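Long-range contacts in transmembrane beta-barrels (PDB 6X9Z), which probably inserts into membranes as a de novo designed eight-stranded antiparallel beta-barrel: residues Pro64-Tyr69 against Ala88-Arg93; Leu49-Val54 against Gly73-Thr78; Leu98-Glu103 against Ile116-Lys121. One frame throughout, in Å; residues are numbered along the deposited sequence. Where two conformers were deposited one is given.

Contact 1: Pro64-Tyr69 against Ala88-Arg93; sequences PDLEPY and AGALYR
The Y69 ring lies over the backbone of G89: G89 CA sits 4.0 Å from the ring centroid and 24° off its normal, a CH-pi contact on one face, while at the edge E67 O lies in the ring plane. CG of Y69 stands between its own N and carbonyl carbon (chi1 67°), which swings the ring across the neighbouring strand; a CB modelled on G89 would clash with Y69 OH. The R93 guanidinium has P64 O over one face and D65 OD2 at its edge, in plane, where OD2 and R93 NH2 form a 2.7 Å salt bridge with the carboxylate and guanidinium planes 72° apart. On the side of L66, P68, A90 and Y92, L66 CD1 touches both A90 CB and Y92 CE2, each at 3.6 Å. Antiparallel pairing is fixed by Y69 and G89, whose N and O atoms bond both ways at 2.9 Å, and by E67 with L91. Replacing Y69 by an alanine would probably uncover G89 and leave E103 without the hydroxyl that bonds its OE1. Backbone bonds of A90 with V102 and Y92 with L100 place strand 82-93 between strands 66-77 and 98-106, whose M101 packs on Y69 and L91 inside the barrel.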
ATOM      1  N   PRO A  64      -8.334 -17.770   2.858  1.00 36.35           N
ATOM      2  CA  PRO A  64      -7.312 -17.869   1.800  1.00 36.63           C
ATOM      3  C   PRO A  64      -7.535 -16.905   0.642  1.00 37.29           C
ATOM      4  O   PRO A  64      -6.642 -16.775  -0.204  0.93 37.93           O
ATOM      5  CB  PRO A  64      -7.422 -19.325   1.338  1.00 37.77           C
ATOM      6  CG  PRO A  64      -7.894 -20.052   2.534  1.00 36.41           C
ATOM      7  CD  PRO A  64      -8.832 -19.105   3.243  1.00 36.85           C
ATOM      8  N   ASP A  65      -8.685 -16.225   0.575  1.00 36.85           N
ATOM      9  CA  ASP A  65      -8.975 -15.292  -0.506  1.00 36.58           C
ATOM     10  C   ASP A  65      -8.881 -13.828  -0.108  1.00 35.19           C
ATOM     11  O   ASP A  65      -8.714 -12.980  -0.989  1.00 34.46           O
ATOM     12  CB  ASP A  65     -10.387 -15.523  -1.067  1.00 37.97           C
ATOM     13  CG  ASP A  65     -10.711 -16.987  -1.257  1.00 39.40           C
ATOM     14  OD1 ASP A  65     -11.150 -17.625  -0.279  1.00 44.48           O
ATOM     15  OD2 ASP A  65     -10.536 -17.493  -2.385  1.00 41.26           O
ATOM     16  N   LEU A  66      -9.017 -13.505   1.176  1.00 34.72           N
ATOM     17  CA  LEU A  66      -9.106 -12.122   1.624  1.00 33.02           C
ATOM     18  C   LEU A  66      -8.080 -11.865   2.716  1.00 32.68           C
ATOM     19  O   LEU A  66      -7.967 -12.646   3.666  1.00 32.15           O
ATOM     20  CB  LEU A  66     -10.517 -11.803   2.127  1.00 31.89           C
ATOM     21  CG  LEU A  66     -10.748 -10.450   2.797  1.00 31.11           C
ATOM     22  CD1 LEU A  66     -10.436  -9.304   1.849  1.00 31.29           C
ATOM     23  CD2 LEU A  66     -12.177 -10.355   3.289  1.00 31.77           C
ATOM     24  N   GLU A  67      -7.337 -10.766   2.572  1.00 31.30           N
ATOM     25  CA  GLU A  67      -6.317 -10.362   3.535  1.00 30.67           C
ATOM     26  C   GLU A  67      -6.449  -8.868   3.793  1.00 31.44           C
ATOM     27  O   GLU A  67      -5.842  -8.044   3.096  1.00 29.83           O
ATOM     28  CB  GLU A  67      -4.911 -10.709   3.042  1.00 30.73           C
ATOM     29  CG  GLU A  67      -3.818 -10.253   3.999  1.00 30.82           C
ATOM     30  CD  GLU A  67      -2.432 -10.707   3.591  1.00 31.19           C
ATOM     31  OE1 GLU A  67      -2.276 -11.291   2.499  1.00 31.57           O
ATOM     32  OE2 GLU A  67      -1.487 -10.480   4.375  1.00 32.31           O
ATOM     33  N   PRO A  68      -7.244  -8.480   4.787  1.00 30.76           N
ATOM     34  CA  PRO A  68      -7.395  -7.056   5.098  1.00 30.06           C
ATOM     35  C   PRO A  68      -6.134  -6.496   5.737  1.00 31.03           C
ATOM     36  O   PRO A  68      -5.324  -7.219   6.318  1.00 30.23           O
ATOM     37  CB  PRO A  68      -8.569  -7.029   6.085  1.00 30.35           C
ATOM     38  CG  PRO A  68      -9.210  -8.394   5.994  1.00 30.49           C
ATOM     39  CD  PRO A  68      -8.116  -9.327   5.614  1.00 30.69           C
ATOM     40  N   TYR A  69      -5.980  -5.178   5.631  1.00 29.70           N
ATOM     41  CA  TYR A  69      -4.852  -4.509   6.263  1.00 30.37           C
ATOM     42  C   TYR A  69      -5.208  -3.054   6.520  1.00 30.73           C
ATOM     43  O   TYR A  69      -6.020  -2.459   5.806  1.00 30.34           O
ATOM     44  CB  TYR A  69      -3.576  -4.604   5.410  1.00 30.34           C
ATOM     45  CG  TYR A  69      -3.632  -3.850   4.103  1.00 30.31           C
ATOM     46  CD1 TYR A  69      -3.159  -2.547   4.011  1.00 31.19           C
ATOM     47  CD2 TYR A  69      -4.157  -4.438   2.958  1.00 30.60           C
ATOM     48  CE1 TYR A  69      -3.210  -1.849   2.823  1.00 31.96           C
ATOM     49  CE2 TYR A  69      -4.211  -3.744   1.759  1.00 31.22           C
ATOM     50  CZ  TYR A  69      -3.736  -2.449   1.702  1.00 31.90           C
ATOM     51  OH  TYR A  69      -3.786  -1.754   0.518  1.00 32.74           O
ATOM     52  N   ALA A  88      -6.354   1.958   4.405  1.00 33.80           N
ATOM     53  CA  ALA A  88      -7.183   0.830   4.820  1.00 32.43           C
ATOM     54  C   ALA A  88      -7.574   0.078   3.558  1.00 32.51           C
ATOM     55  O   ALA A  88      -8.250   0.638   2.687  1.00 32.82           O
ATOM     56  CB  ALA A  88      -8.418   1.296   5.588  1.00 32.26           C
ATOM     57  N   GLY A  89      -7.148  -1.173   3.449  1.00 31.03           N
ATOM     58  CA  GLY A  89      -7.416  -1.907   2.234  1.00 30.99           C
ATOM     59  C   GLY A  89      -7.471  -3.407   2.416  1.00 30.65           C
ATOM     60  O   GLY A  89      -7.579  -3.907   3.539  1.00 30.06           O
ATOM     61  N   ALA A  90      -7.410  -4.135   1.309  1.00 30.39           N
ATOM     62  CA  ALA A  90      -7.356  -5.583   1.397  1.00 30.75           C
ATOM     63  C   ALA A  90      -6.712  -6.140   0.138  1.00 31.31           C
ATOM     64  O   ALA A  90      -6.699  -5.492  -0.914  1.00 30.34           O
ATOM     65  CB  ALA A  90      -8.748  -6.191   1.597  1.00 30.57           C
ATOM     66  N   LEU A  91      -6.166  -7.340   0.271  1.00 30.02           N
ATOM     67  CA  LEU A  91      -5.622  -8.094  -0.848  0.81 30.87           C
ATOM     68  C   LEU A  91      -6.538  -9.272  -1.142  1.00 30.94           C
ATOM     69  O   LEU A  91      -6.881 -10.037  -0.235  1.00 31.43           O
ATOM     70  CB  LEU A  91      -4.208  -8.588  -0.543  0.81 30.62           C
ATOM     71  CG  LEU A  91      -3.170  -7.496  -0.313  0.81 30.88           C
ATOM     72  CD1 LEU A  91      -1.856  -8.109   0.120  0.81 31.05           C
ATOM     73  CD2 LEU A  91      -2.992  -6.696  -1.579  0.81 30.38           C
ATOM     74  N   TYR A  92      -6.928  -9.410  -2.400  1.00 31.18           N
ATOM     75  CA  TYR A  92      -7.795 -10.490  -2.857  1.00 31.95           C
ATOM     76  C   TYR A  92      -6.939 -11.447  -3.682  1.00 32.22           C
ATOM     77  O   TYR A  92      -6.607 -11.157  -4.833  1.00 31.90           O
ATOM     78  CB  TYR A  92      -8.966  -9.932  -3.659  1.00 32.06           C
ATOM     79  CG  TYR A  92      -9.851  -9.007  -2.853  1.00 32.17           C
ATOM     80  CD1 TYR A  92      -9.584  -7.645  -2.773  1.00 31.32           C
ATOM     81  CD2 TYR A  92     -10.943  -9.503  -2.157  1.00 32.83           C
ATOM     82  CE1 TYR A  92     -10.394  -6.803  -2.031  1.00 31.97           C
ATOM     83  CE2 TYR A  92     -11.753  -8.674  -1.413  1.00 32.12           C
ATOM     84  CZ  TYR A  92     -11.477  -7.328  -1.351  1.00 32.71           C
ATOM     85  OH  TYR A  92     -12.292  -6.511  -0.601  1.00 33.29           O
ATOM     86  N   ARG A  93      -6.580 -12.582  -3.086  1.00 32.94           N
ATOM     87  CA  ARG A  93      -5.758 -13.564  -3.782  1.00 33.63           C
ATOM     88  C   ARG A  93      -6.477 -14.083  -5.018  1.00 34.19           C
ATOM     89  O   ARG A  93      -7.641 -14.491  -4.953  1.00 34.99           O
ATOM     90  CB  ARG A  93      -5.411 -14.716  -2.835  1.00 34.79           C
ATOM     91  CG  ARG A  93      -5.153 -16.068  -3.498  1.00 36.99           C
ATOM     92  CD  ARG A  93      -6.405 -16.940  -3.462  1.00 39.83           C
ATOM     93  NE  ARG A  93      -6.111 -18.360  -3.309  1.00 44.85           N
ATOM     94  CZ  ARG A  93      -7.039 -19.289  -3.108  1.00 52.24           C
ATOM     95  NH1 ARG A  93      -6.690 -20.562  -2.974  1.00 56.64           N
ATOM     96  NH2 ARG A  93      -8.319 -18.943  -3.038  1.00 46.10           N
TER

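Contact 2: Leu49-Val54 against Gly73-Thr78; sequences LNFLEV and GFEYNT
F51 and E75 meet because their first torsions bring them together: F51 CG lies between its backbone N and carbonyl carbon (chi1 64°), and E75 CG lies anti to its own carbonyl carbon (chi1 -67°), its chain extended beyond. The setting is a beta hairpin of the closed antiparallel barrel, strands 49-59 and 66-77, whose short segments run antiparallel. The E75 carboxylate is stacked on the F51 ring, the two planes 18° apart and OE1 3.9 Å above the ring plane, over its centre. E53 CB lies in the plane of the same ring, at its edge. E53 and E75 then run side by side, pointing the same way, and E53 OE1 comes 3.4 Å from E75 OE2. Like charges this close would probably raise the proton affinity of one carboxylate; K71 offers E53 a long, weak ion pair. F51 also touches D23 and V25 of strand 22-31, which places this face in the barrel interior.

The opposite face carries L52, V54, F74 and Y76, on the surface, where lipid could surround them. Two hydrogen-bonded pairs, L52 with Y76 and V54 with F74, hold the register, each joined in both directions; the 2.7 Å bond from Y76 N to L52 O is the shortest of the four. Towards the strand ends, T78 N makes a weak bond to N50 O, and L49 CD1 reaches T78 CG2 at 3.6 Å as the side chains slide past each other. L52 O takes part a second time, lying at the edge of the Y76 ring, in its plane, 3.2 Å from Y76 CD1.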
ATOM      1  N   LEU A  49       5.308  15.478  -8.874  1.00 38.70           N
ATOM      2  CA  LEU A  49       5.654  15.390  -7.459  1.00 40.06           C
ATOM      3  C   LEU A  49       5.949  13.917  -7.172  1.00 40.83           C
ATOM      4  O   LEU A  49       5.020  13.110  -7.085  1.00 39.80           O
ATOM      5  CB  LEU A  49       4.522  15.919  -6.591  1.00 40.04           C
ATOM      6  CG  LEU A  49       4.688  15.859  -5.071  1.00 43.07           C
ATOM      7  CD1 LEU A  49       5.712  16.879  -4.615  1.00 45.12           C
ATOM      8  CD2 LEU A  49       3.358  16.091  -4.370  1.00 42.91           C
ATOM      9  N   ASN A  50       7.231  13.582  -7.073  1.00 41.49           N
ATOM     10  CA  ASN A  50       7.664  12.260  -6.647  1.00 41.28           C
ATOM     11  C   ASN A  50       7.762  12.222  -5.128  0.87 41.80           C
ATOM     12  O   ASN A  50       8.000  13.244  -4.479  1.00 43.35           O
ATOM     13  CB  ASN A  50       9.022  11.903  -7.255  1.00 42.30           C
ATOM     14  CG  ASN A  50       8.965  11.713  -8.759  1.00 41.21           C
ATOM     15  OD1 ASN A  50       8.003  11.162  -9.293  1.00 41.21           O
ATOM     16  ND2 ASN A  50      10.010  12.155  -9.449  1.00 42.24           N
ATOM     17  N   PHE A  51       7.586  11.031  -4.559  1.00 40.95           N
ATOM     18  CA  PHE A  51       7.680  10.899  -3.114  1.00 42.11           C
ATOM     19  C   PHE A  51       8.152   9.502  -2.744  1.00 41.68           C
ATOM     20  O   PHE A  51       7.803   8.516  -3.397  1.00 41.02           O
ATOM     21  CB  PHE A  51       6.341  11.191  -2.426  1.00 42.43           C
ATOM     22  CG  PHE A  51       5.257  10.220  -2.780  1.00 41.66           C
ATOM     23  CD1 PHE A  51       5.053   9.076  -2.025  1.00 42.08           C
ATOM     24  CD2 PHE A  51       4.434  10.453  -3.867  1.00 41.20           C
ATOM     25  CE1 PHE A  51       4.055   8.182  -2.351  1.00 42.29           C
ATOM     26  CE2 PHE A  51       3.431   9.564  -4.196  1.00 40.78           C
ATOM     27  CZ  PHE A  51       3.240   8.427  -3.438  1.00 40.75           C
ATOM     28  N   LEU A  52       8.942   9.439  -1.678  0.70 42.38           N
ATOM     29  CA  LEU A  52       9.367   8.188  -1.068  1.00 41.87           C
ATOM     30  C   LEU A  52       8.465   7.924   0.131  1.00 42.00           C
ATOM     31  O   LEU A  52       8.354   8.770   1.027  0.53 42.80           O
ATOM     32  CB  LEU A  52      10.835   8.267  -0.647  1.00 42.74           C
ATOM     33  CG  LEU A  52      11.650   6.984  -0.489  1.00 43.49           C
ATOM     34  CD1 LEU A  52      13.136   7.313  -0.523  1.00 44.40           C
ATOM     35  CD2 LEU A  52      11.301   6.264   0.800  1.00 42.30           C
ATOM     36  N   GLU A  53       7.819   6.763   0.146  1.00 41.35           N
ATOM     37  CA  GLU A  53       6.865   6.408   1.187  1.00 41.56           C
ATOM     38  C   GLU A  53       7.431   5.292   2.051  1.00 39.98           C
ATOM     39  O   GLU A  53       7.933   4.290   1.529  1.00 39.08           O
ATOM     40  CB  GLU A  53       5.531   5.981   0.579  1.00 43.61           C
ATOM     41  CG  GLU A  53       4.548   5.422   1.582  1.00 46.53           C
ATOM     42  CD  GLU A  53       3.225   5.061   0.942  1.00 58.32           C
ATOM     43  OE1 GLU A  53       2.749   5.840   0.084  1.00 55.18           O
ATOM     44  OE2 GLU A  53       2.669   3.992   1.284  1.00 57.06           O
ATOM     45  N   VAL A  54       7.357   5.476   3.369  1.00 39.48           N
ATOM     46  CA  VAL A  54       7.817   4.492   4.343  1.00 37.31           C
ATOM     47  C   VAL A  54       6.785   4.414   5.459  1.00 36.92           C
ATOM     48  O   VAL A  54       6.321   5.445   5.957  1.00 37.56           O
ATOM     49  CB  VAL A  54       9.206   4.840   4.915  1.00 37.41           C
ATOM     50  CG1 VAL A  54       9.522   3.976   6.125  1.00 36.60           C
ATOM     51  CG2 VAL A  54      10.278   4.663   3.853  1.00 38.06           C
ATOM     52  N   GLY A  73       1.953   5.682   7.416  1.00 36.46           N
ATOM     53  CA  GLY A  73       3.345   6.006   7.192  1.00 37.44           C
ATOM     54  C   GLY A  73       3.555   7.465   6.850  1.00 39.44           C
ATOM     55  O   GLY A  73       2.773   8.327   7.263  1.00 39.64           O
ATOM     56  N   PHE A  74       4.606   7.752   6.086  1.00 39.36           N
ATOM     57  CA  PHE A  74       4.926   9.116   5.695  1.00 40.53           C
ATOM     58  C   PHE A  74       5.404   9.127   4.253  1.00 41.36           C
ATOM     59  O   PHE A  74       6.043   8.181   3.786  1.00 40.58           O
ATOM     60  CB  PHE A  74       5.993   9.727   6.612  1.00 41.41           C
ATOM     61  CG  PHE A  74       5.579   9.805   8.051  1.00 40.43           C
ATOM     62  CD1 PHE A  74       4.890  10.905   8.526  1.00 40.91           C
ATOM     63  CD2 PHE A  74       5.871   8.774   8.927  1.00 40.32           C
ATOM     64  CE1 PHE A  74       4.505  10.980   9.850  1.00 40.87           C
ATOM     65  CE2 PHE A  74       5.485   8.841  10.252  1.00 40.65           C
ATOM     66  CZ  PHE A  74       4.803   9.947  10.713  1.00 41.10           C
ATOM     67  N   GLU A  75       5.077  10.207   3.549  1.00 42.64           N
ATOM     68  CA  GLU A  75       5.496  10.412   2.167  1.00 42.85           C
ATOM     69  C   GLU A  75       6.502  11.553   2.139  1.00 43.47           C
ATOM     70  O   GLU A  75       6.143  12.712   2.367  1.00 44.17           O
ATOM     71  CB  GLU A  75       4.300  10.704   1.267  1.00 42.80           C
ATOM     72  CG  GLU A  75       3.360   9.523   1.116  1.00 43.93           C
ATOM     73  CD  GLU A  75       2.180   9.818   0.218  1.00 44.19           C
ATOM     74  OE1 GLU A  75       2.080  10.958  -0.280  1.00 44.05           O
ATOM     75  OE2 GLU A  75       1.353   8.905   0.010  1.00 44.89           O
ATOM     76  N   TYR A  76       7.760  11.218   1.868  1.00 44.07           N
ATOM     77  CA  TYR A  76       8.831  12.204   1.737  1.00 44.94           C
ATOM     78  C   TYR A  76       8.772  12.748   0.317  1.00 44.63           C
ATOM     79  O   TYR A  76       9.298  12.148  -0.623  1.00 44.33           O
ATOM     80  CB  TYR A  76      10.184  11.574   2.048  1.00 45.43           C
ATOM     81  CG  TYR A  76      10.297  10.977   3.440  1.00 47.74           C
ATOM     82  CD1 TYR A  76       9.643   9.793   3.771  1.00 46.55           C
ATOM     83  CD2 TYR A  76      11.078  11.583   4.413  1.00 52.71           C
ATOM     84  CE1 TYR A  76       9.746   9.249   5.038  1.00 46.61           C
ATOM     85  CE2 TYR A  76      11.188  11.045   5.680  1.00 52.96           C
ATOM     86  CZ  TYR A  76      10.522   9.879   5.985  0.77 49.76           C
ATOM     87  OH  TYR A  76      10.640   9.347   7.246  1.00 49.60           O
ATOM     88  N   ASN A  77       8.118  13.900   0.162  0.85 44.73           N
ATOM     89  CA  ASN A  77       7.849  14.454  -1.156  0.85 44.83           C
ATOM     90  C   ASN A  77       9.083  15.144  -1.725  0.85 45.60           C
ATOM     91  O   ASN A  77      10.031  15.483  -1.012  0.85 45.79           O
ATOM     92  CB  ASN A  77       6.702  15.461  -1.096  0.85 44.94           C
ATOM     93  CG  ASN A  77       5.486  14.925  -0.375  0.85 45.05           C
ATOM     94  OD1 ASN A  77       5.139  15.397   0.707  0.85 45.42           O
ATOM     95  ND2 ASN A  77       4.826  13.939  -0.974  0.85 44.01           N
ATOM     96  N   THR A  78       9.048  15.377  -3.035  0.96 46.40           N
ATOM     97  CA  THR A  78      10.128  16.088  -3.704  0.96 48.60           C
ATOM     98  C   THR A  78      10.004  17.601  -3.573  0.96 48.49           C
ATOM     99  O   THR A  78      10.811  18.327  -4.163  0.96 48.09           O
ATOM    100  CB  THR A  78      10.187  15.688  -5.182  0.96 49.88           C
ATOM    101  OG1 THR A  78      11.327  16.299  -5.798  0.96 64.62           O
ATOM    102  CG2 THR A  78       8.931  16.123  -5.910  0.96 46.81           C
TER

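Contact 3: Leu98-Glu103 against Ile116-Lys121; sequences LALMVE and IGIAYK
L98-V102 and I116-Y120 pair as antiparallel strands, their axes 4.3 Å apart at closest approach and 143° between their directions, with A99/A119 and M101/G117 as the hydrogen-bonded pairs. M101 N gives a 2.7 Å bond to G117 O, and G117 N returns one to M101 O. A119 N bonds A99 O at 2.8 Å, whereas the reverse bond, from A99 N to A119 O, is weak, with an angle of 127° at the hydrogen.

On the outward face the contacts are aliphatic and oblique. L98 turns CG anti to its backbone N (chi1 -176°), which carries CD1 over the neighbouring strand to 3.8 Å from I118 CB. I118 meets a second leucine more loosely, its CG2 lying 4.2 Å from L100 CD2. Farther along, one methyl of each branched residue makes the contact: V102 CG1 approaches I116 CG2 at 4.0 Å.

The other face holds A99, M101 and A119, all buried. M101 CB lies 3.5 Å from G117 O, and the chain then runs fully extended away from the partner strand, to pack on V13 of strand 8-17. A99 CB and A119 CB are 4.3 Å apart.

Cross-strand attraction here is therefore backbone hydrogen bonding plus dispersion between methyl groups. With no polar side chain taking part between the strands, the outward leucines, isoleucines and valine are consistent with a surface meant to face lipid.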
ATOM      1  N   LEU A  98      -0.275 -14.106  -7.289  1.00 32.97           N
ATOM      2  CA  LEU A  98      -0.857 -12.810  -7.594  1.00 31.42           C
ATOM      3  C   LEU A  98      -2.050 -12.525  -6.695  1.00 32.01           C
ATOM      4  O   LEU A  98      -2.775 -13.433  -6.279  1.00 31.39           O
ATOM      5  CB  LEU A  98      -1.293 -12.749  -9.058  1.00 31.27           C
ATOM      6  CG  LEU A  98      -1.843 -11.428  -9.596  1.00 30.96           C
ATOM      7  CD1 LEU A  98      -0.802 -10.329  -9.502  1.00 30.89           C
ATOM      8  CD2 LEU A  98      -2.295 -11.626 -11.025  1.00 30.64           C
ATOM      9  N   ALA A  99      -2.257 -11.239  -6.425  1.00 30.43           N
ATOM     10  CA  ALA A  99      -3.389 -10.787  -5.638  1.00 30.51           C
ATOM     11  C   ALA A  99      -3.820  -9.425  -6.156  1.00 30.83           C
ATOM     12  O   ALA A  99      -2.990  -8.621  -6.585  1.00 29.81           O
ATOM     13  CB  ALA A  99      -3.045 -10.709  -4.148  1.00 30.25           C
ATOM     14  N   LEU A 100      -5.127  -9.185  -6.130  1.00 30.31           N
ATOM     15  CA  LEU A 100      -5.670  -7.878  -6.458  1.00 30.39           C
ATOM     16  C   LEU A 100      -5.709  -7.024  -5.204  1.00 31.06           C
ATOM     17  O   LEU A 100      -6.044  -7.503  -4.117  1.00 29.97           O
ATOM     18  CB  LEU A 100      -7.070  -8.001  -7.053  1.00 30.01           C
ATOM     19  CG  LEU A 100      -7.140  -8.987  -8.216  1.00 30.29           C
ATOM     20  CD1 LEU A 100      -8.561  -9.095  -8.711  1.00 30.83           C
ATOM     21  CD2 LEU A 100      -6.192  -8.566  -9.327  1.00 30.23           C
ATOM     22  N   MET A 101      -5.360  -5.754  -5.364  1.00 30.30           N
ATOM     23  CA  MET A 101      -5.172  -4.849  -4.242  1.00 30.53           C
ATOM     24  C   MET A 101      -6.101  -3.661  -4.406  1.00 31.53           C
ATOM     25  O   MET A 101      -6.146  -3.045  -5.474  1.00 31.58           O
ATOM     26  CB  MET A 101      -3.717  -4.393  -4.164  1.00 30.64           C
ATOM     27  CG  MET A 101      -3.403  -3.442  -3.031  1.00 30.63           C
ATOM     28  SD  MET A 101      -1.652  -3.030  -3.091  1.00 33.42           S
ATOM     29  CE  MET A 101      -1.497  -1.951  -1.676  1.00 33.64           C
ATOM     30  N   VAL A 102      -6.854  -3.359  -3.358  1.00 31.30           N
ATOM     31  CA  VAL A 102      -7.682  -2.164  -3.296  1.00 31.73           C
ATOM     32  C   VAL A 102      -7.444  -1.515  -1.944  1.00 32.31           C
ATOM     33  O   VAL A 102      -7.308  -2.204  -0.925  1.00 31.54           O
ATOM     34  CB  VAL A 102      -9.178  -2.473  -3.510  1.00 31.59           C
ATOM     35  CG1 VAL A 102      -9.391  -3.122  -4.867  1.00 31.22           C
ATOM     36  CG2 VAL A 102      -9.713  -3.362  -2.400  1.00 31.71           C
ATOM     37  N   GLU A 103      -7.368  -0.193  -1.939  1.00 32.59           N
ATOM     38  CA  GLU A 103      -6.978   0.524  -0.739  1.00 33.05           C
ATOM     39  C   GLU A 103      -7.646   1.885  -0.724  1.00 34.19           C
ATOM     40  O   GLU A 103      -7.544   2.640  -1.693  1.00 34.55           O
ATOM     41  CB  GLU A 103      -5.459   0.684  -0.673  1.00 32.77           C
ATOM     42  CG  GLU A 103      -4.991   1.593   0.433  1.00 34.22           C
ATOM     43  CD  GLU A 103      -3.492   1.594   0.563  1.00 35.46           C
ATOM     44  OE1 GLU A 103      -2.879   0.531   0.319  1.00 35.81           O
ATOM     45  OE2 GLU A 103      -2.929   2.655   0.903  1.00 36.63           O
ATOM     46  N   ILE A 116      -6.156   1.185  -6.678  1.00 33.73           N
ATOM     47  CA  ILE A 116      -6.314  -0.199  -7.099  1.00 33.41           C
ATOM     48  C   ILE A 116      -5.020  -0.635  -7.768  1.00 32.76           C
ATOM     49  O   ILE A 116      -4.296   0.176  -8.353  1.00 32.50           O
ATOM     50  CB  ILE A 116      -7.512  -0.388  -8.051  1.00 34.30           C
ATOM     51  CG1 ILE A 116      -7.336   0.480  -9.298  1.00 35.45           C
ATOM     52  CG2 ILE A 116      -8.817  -0.061  -7.339  1.00 34.00           C
ATOM     53  CD1 ILE A 116      -8.456   0.342 -10.305  1.00 43.05           C
ATOM     54  N   GLY A 117      -4.731  -1.925  -7.671  1.00 31.22           N
ATOM     55  CA  GLY A 117      -3.496  -2.441  -8.224  1.00 30.78           C
ATOM     56  C   GLY A 117      -3.385  -3.929  -7.985  1.00 29.97           C
ATOM     57  O   GLY A 117      -4.360  -4.595  -7.634  0.96 30.07           O
ATOM     58  N   ILE A 118      -2.177  -4.446  -8.199  1.00 29.81           N
ATOM     59  CA  ILE A 118      -1.891  -5.859  -8.000  1.00 29.41           C
ATOM     60  C   ILE A 118      -0.751  -5.990  -7.003  1.00 30.39           C
ATOM     61  O   ILE A 118       0.024  -5.059  -6.773  1.00 30.13           O
ATOM     62  CB  ILE A 118      -1.533  -6.582  -9.312  1.00 29.32           C
ATOM     63  CG1 ILE A 118      -0.250  -5.990  -9.896  1.00 29.15           C
ATOM     64  CG2 ILE A 118      -2.697  -6.534 -10.291  1.00 29.59           C
ATOM     65  CD1 ILE A 118       0.132  -6.542 -11.244  1.00 29.45           C
ATOM     66  N   ALA A 119      -0.652  -7.178  -6.416  1.00 30.25           N
ATOM     67  CA  ALA A 119       0.390  -7.491  -5.449  1.00 30.57           C
ATOM     68  C   ALA A 119       0.995  -8.834  -5.819  1.00 31.46           C
ATOM     69  O   ALA A 119       0.305  -9.859  -5.785  1.00 31.01           O
ATOM     70  CB  ALA A 119      -0.165  -7.510  -4.022  1.00 31.18           C
ATOM     71  N   TYR A 120       2.273  -8.820  -6.186  1.00 31.75           N
ATOM     72  CA  TYR A 120       2.990 -10.003  -6.640  1.00 32.46           C
ATOM     73  C   TYR A 120       3.844 -10.535  -5.501  1.00 33.65           C
ATOM     74  O   TYR A 120       4.600  -9.776  -4.886  1.00 33.48           O
ATOM     75  CB  TYR A 120       3.863  -9.661  -7.847  1.00 33.10           C
ATOM     76  CG  TYR A 120       4.550 -10.836  -8.514  1.00 34.57           C
ATOM     77  CD1 TYR A 120       5.828 -11.231  -8.133  1.00 34.89           C
ATOM     78  CD2 TYR A 120       3.937 -11.523  -9.550  1.00 34.23           C
ATOM     79  CE1 TYR A 120       6.467 -12.294  -8.756  1.00 34.78           C
ATOM     80  CE2 TYR A 120       4.567 -12.582 -10.179  1.00 34.72           C
ATOM     81  CZ  TYR A 120       5.828 -12.964  -9.779  1.00 35.37           C
ATOM     82  OH  TYR A 120       6.437 -14.021 -10.416  1.00 35.16           O
ATOM     83  N   LYS A 121       3.726 -11.832  -5.227  1.00 33.77           N
ATOM     84  CA  LYS A 121       4.410 -12.456  -4.101  1.00 35.01           C
ATOM     85  C   LYS A 121       5.737 -13.030  -4.582  1.00 35.79           C
ATOM     86  O   LYS A 121       5.762 -13.989  -5.361  1.00 36.14           O
ATOM     87  CB  LYS A 121       3.532 -13.538  -3.478  1.00 35.14           C
ATOM     88  CG  LYS A 121       4.124 -14.155  -2.228  1.00 36.02           C
ATOM     89  CD  LYS A 121       3.218 -15.229  -1.641  1.00 39.10           C
ATOM     90  CE  LYS A 121       3.853 -15.847  -0.402  0.97 41.04           C
ATOM     91  NZ  LYS A 121       2.930 -16.760   0.317  0.42 44.32           N
TER

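From the N terminus, contact 2 opens first, at 49-54, and closes at 73-78; contact 1 opens within that span, at 64-69, and closes later, at 88-93. The two loops therefore cross, each spanning a hairpin that shares strand 66-77, yet their centres lie about 24 Å apart, on opposite sides of the chain's centre. Contact 3 follows in series, 98-103 closing with 116-121, its centre about 9 Å from that of contact 1. Those two touch directly: Y92 CE1 packs 3.5 Å from V102 CG2, and Y92 N lies 2.7 Å from L100 O. Together they tie strands 49-59 through 112-121 into consecutive antiparallel neighbours of one barrel.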